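Long-range contact in parahox neighbor (Phaeodactylum tricornutum CCAP 1055/1, PDB 5Z5M), which probably catalyses the last two steps from 5-hydroxyisourate to (S)-allantoin, through a decarboxylase and a transthyretin-like hydrolase joined in one chain: residues A[24-29]-A[69-74]. Residues are numbered along the deposited sequence; the frame is centred on the assembly and turned at random.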
loop_
_atom_site.group_PDB
_atom_site.type_symbol
_atom_site.label_atom_id
_atom_site.label_comp_id
_atom_site.label_asym_id
_atom_site.label_seq_id
_atom_site.Cartn_x
_atom_site.Cartn_y
_atom_site.Cartn_z
ATOM N N GLY A 24 14.579 32.357 24.564
ATOM C CA GLY A 24 13.293 31.866 25.032
ATOM C C GLY A 24 12.715 30.742 24.188
ATOM O O GLY A 24 11.603 30.273 24.442
ATOM N N ILE A 25 13.471 30.313 23.182
ATOM C CA ILE A 25 13.071 29.193 22.329
ATOM C C ILE A 25 12.729 27.967 23.175
ATOM O O ILE A 25 11.684 27.340 22.990
ATOM C CB ILE A 25 14.182 28.832 21.324
ATOM C CG1 ILE A 25 14.391 29.968 20.312
ATOM C CG2 ILE A 25 13.849 27.536 20.608
ATOM C CD1 ILE A 25 13.100 30.568 19.758
ATOM N N TYR A 26 13.620 27.635 24.103
ATOM C CA TYR A 26 13.321 26.662 25.143
ATOM C C TYR A 26 13.033 27.424 26.434
ATOM O O TYR A 26 13.782 28.328 26.820
ATOM C CB TYR A 26 14.470 25.664 25.321
ATOM C CG TYR A 26 14.650 24.717 24.146
ATOM C CD1 TYR A 26 15.473 25.053 23.074
ATOM C CD2 TYR A 26 14.000 23.488 24.112
ATOM C CE1 TYR A 26 15.641 24.189 22.003
ATOM C CE2 TYR A 26 14.160 22.620 23.044
ATOM C CZ TYR A 26 14.979 22.977 21.991
ATOM O OH TYR A 26 15.135 22.114 20.926
ATOM N N GLU A 27 11.931 27.059 27.078
ATOM C CA GLU A 27 11.392 27.793 28.217
ATOM C C GLU A 27 12.361 27.891 29.385
ATOM O O GLU A 27 12.828 26.875 29.903
ATOM C CB GLU A 27 10.093 27.136 28.694
ATOM C CG GLU A 27 9.197 28.041 29.516
ATOM C CD GLU A 27 8.376 28.981 28.653
ATOM O OE1 GLU A 27 8.464 28.885 27.410
ATOM O OE2 GLU A 27 7.640 29.816 29.220
ATOM N N HIS A 28 12.647 29.126 29.795
ATOM C CA HIS A 28 13.530 29.407 30.926
ATOM C C HIS A 28 14.850 28.671 30.787
ATOM O O HIS A 28 15.402 28.179 31.770
ATOM C CB HIS A 28 12.858 29.023 32.247
ATOM C CG HIS A 28 11.545 29.705 32.477
ATOM N ND1 HIS A 28 11.044 30.666 31.628
ATOM C CD2 HIS A 28 10.626 29.557 33.463
ATOM C CE1 HIS A 28 9.873 31.084 32.079
ATOM N NE2 HIS A 28 9.599 30.427 33.190
ATOM N N SER A 29 15.342 28.588 29.555
ATOM C CA SER A 29 16.550 27.833 29.267
ATOM C C SER A 29 17.484 28.626 28.368
ATOM O O SER A 29 17.820 28.192 27.266
ATOM C CB SER A 29 16.196 26.494 28.616
ATOM O OG SER A 29 15.350 25.735 29.461
ATOM N N LEU A 69 15.136 17.258 32.832
ATOM C CA LEU A 69 13.948 17.242 33.681
ATOM C C LEU A 69 13.556 18.659 34.097
ATOM O O LEU A 69 12.368 18.988 34.178
ATOM C CB LEU A 69 14.174 16.372 34.917
ATOM C CG LEU A 69 12.906 16.053 35.712
ATOM C CD1 LEU A 69 11.917 15.278 34.846
ATOM C CD2 LEU A 69 13.238 15.286 36.984
ATOM N N GLU A 70 14.557 19.499 34.342
ATOM C CA GLU A 70 14.304 20.889 34.709
ATOM C C GLU A 70 13.723 21.684 33.544
ATOM O O GLU A 70 12.928 22.603 33.744
ATOM C CB GLU A 70 15.588 21.559 35.213
ATOM C CG GLU A 70 16.008 21.145 36.619
ATOM C CD GLU A 70 15.171 21.791 37.719
ATOM O OE1 GLU A 70 14.018 22.194 37.456
ATOM O OE2 GLU A 70 15.673 21.897 38.861
ATOM N N LEU A 71 14.125 21.338 32.326
ATOM C CA LEU A 71 13.566 21.983 31.149
ATOM C C LEU A 71 12.081 21.643 31.039
ATOM O O LEU A 71 11.256 22.507 30.749
ATOM C CB LEU A 71 14.318 21.557 29.886
ATOM C CG LEU A 71 13.971 22.273 28.578
ATOM C CD1 LEU A 71 15.227 22.479 27.747
ATOM C CD2 LEU A 71 12.945 21.486 27.784
ATOM N N LEU A 72 11.749 20.378 31.275
ATOM C CA LEU A 72 10.356 19.940 31.251
ATOM C C LEU A 72 9.521 20.646 32.319
ATOM O O LEU A 72 8.416 21.108 32.043
ATOM C CB LEU A 72 10.262 18.425 31.443
ATOM C CG LEU A 72 10.883 17.542 30.360
ATOM C CD1 LEU A 72 10.631 16.075 30.663
ATOM C CD2 LEU A 72 10.351 17.913 28.979
ATOM N N CYS A 73 10.054 20.735 33.534
ATOM C CA CYS A 73 9.307 21.327 34.642
ATOM C C CYS A 73 9.150 22.832 34.483
ATOM O O CYS A 73 8.275 23.443 35.096
ATOM C CB CYS A 73 9.984 21.008 35.976
ATOM S SG CYS A 73 9.923 19.254 36.402
ATOM N N ALA A 74 9.998 23.426 33.652
ATOM C CA ALA A 74 9.919 24.852 33.382
ATOM C C ALA A 74 8.751 25.155 32.457
ATOM O O ALA A 74 8.325 26.303 32.335
ATOM C CB ALA A 74 11.225 25.355 32.774
#
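Leu71 and Ala74, one turn apart near the C-terminal end of helix 65-73, meet the turn formed by Tyr26 to Ser29 through van der Waals contacts; no hydrogen bond joins the two segments. Leu71 works through its CD1 branch: with CG anti to the backbone N (chi1 -173°), the side chain turns this methyl to the loop, where it touches both Ser29 and Tyr26. Leu71 CD1 lies 3.7 Å from Ser29 OG. The same methyl approaches the phenol ring obliquely, with Leu71 CD1 4.0 Å from Tyr26 CD2. Ala74 points its methyl at the middle of the turn, where its CB sits 3.6 Å from Glu27 O and also touches His28 CB. The aliphatic part of Glu27 completes the contact, its CG 3.4 Å from Ala74 O.

Two hydrogen bonds inside the loop, one of them weak, help to shape the turn. Ser29 OG donates to Glu27 O at 2.8 Å, coming from above the carbonyl plane at a C=O...O angle of 128°, while a weak backbone bond from Ser29 N to Tyr26 O spans the turn. Glu27 CG also lies over one face of the His28 ring, displaced toward its rim. The Glu27 chain bends at chi2 (80°), and its carboxylate leads away from Ala74 to a salt bridge with Arg169; Tyr26 OH is hydrogen-bonded to His163 ND1. These last two bonds tie the loop to helix 151-173.

The arrangement is a type II beta turn in the connection between helices 15-22 and 30-38, packed against the end of helix 65-73 within the all-helical OHCU decarboxylase domain.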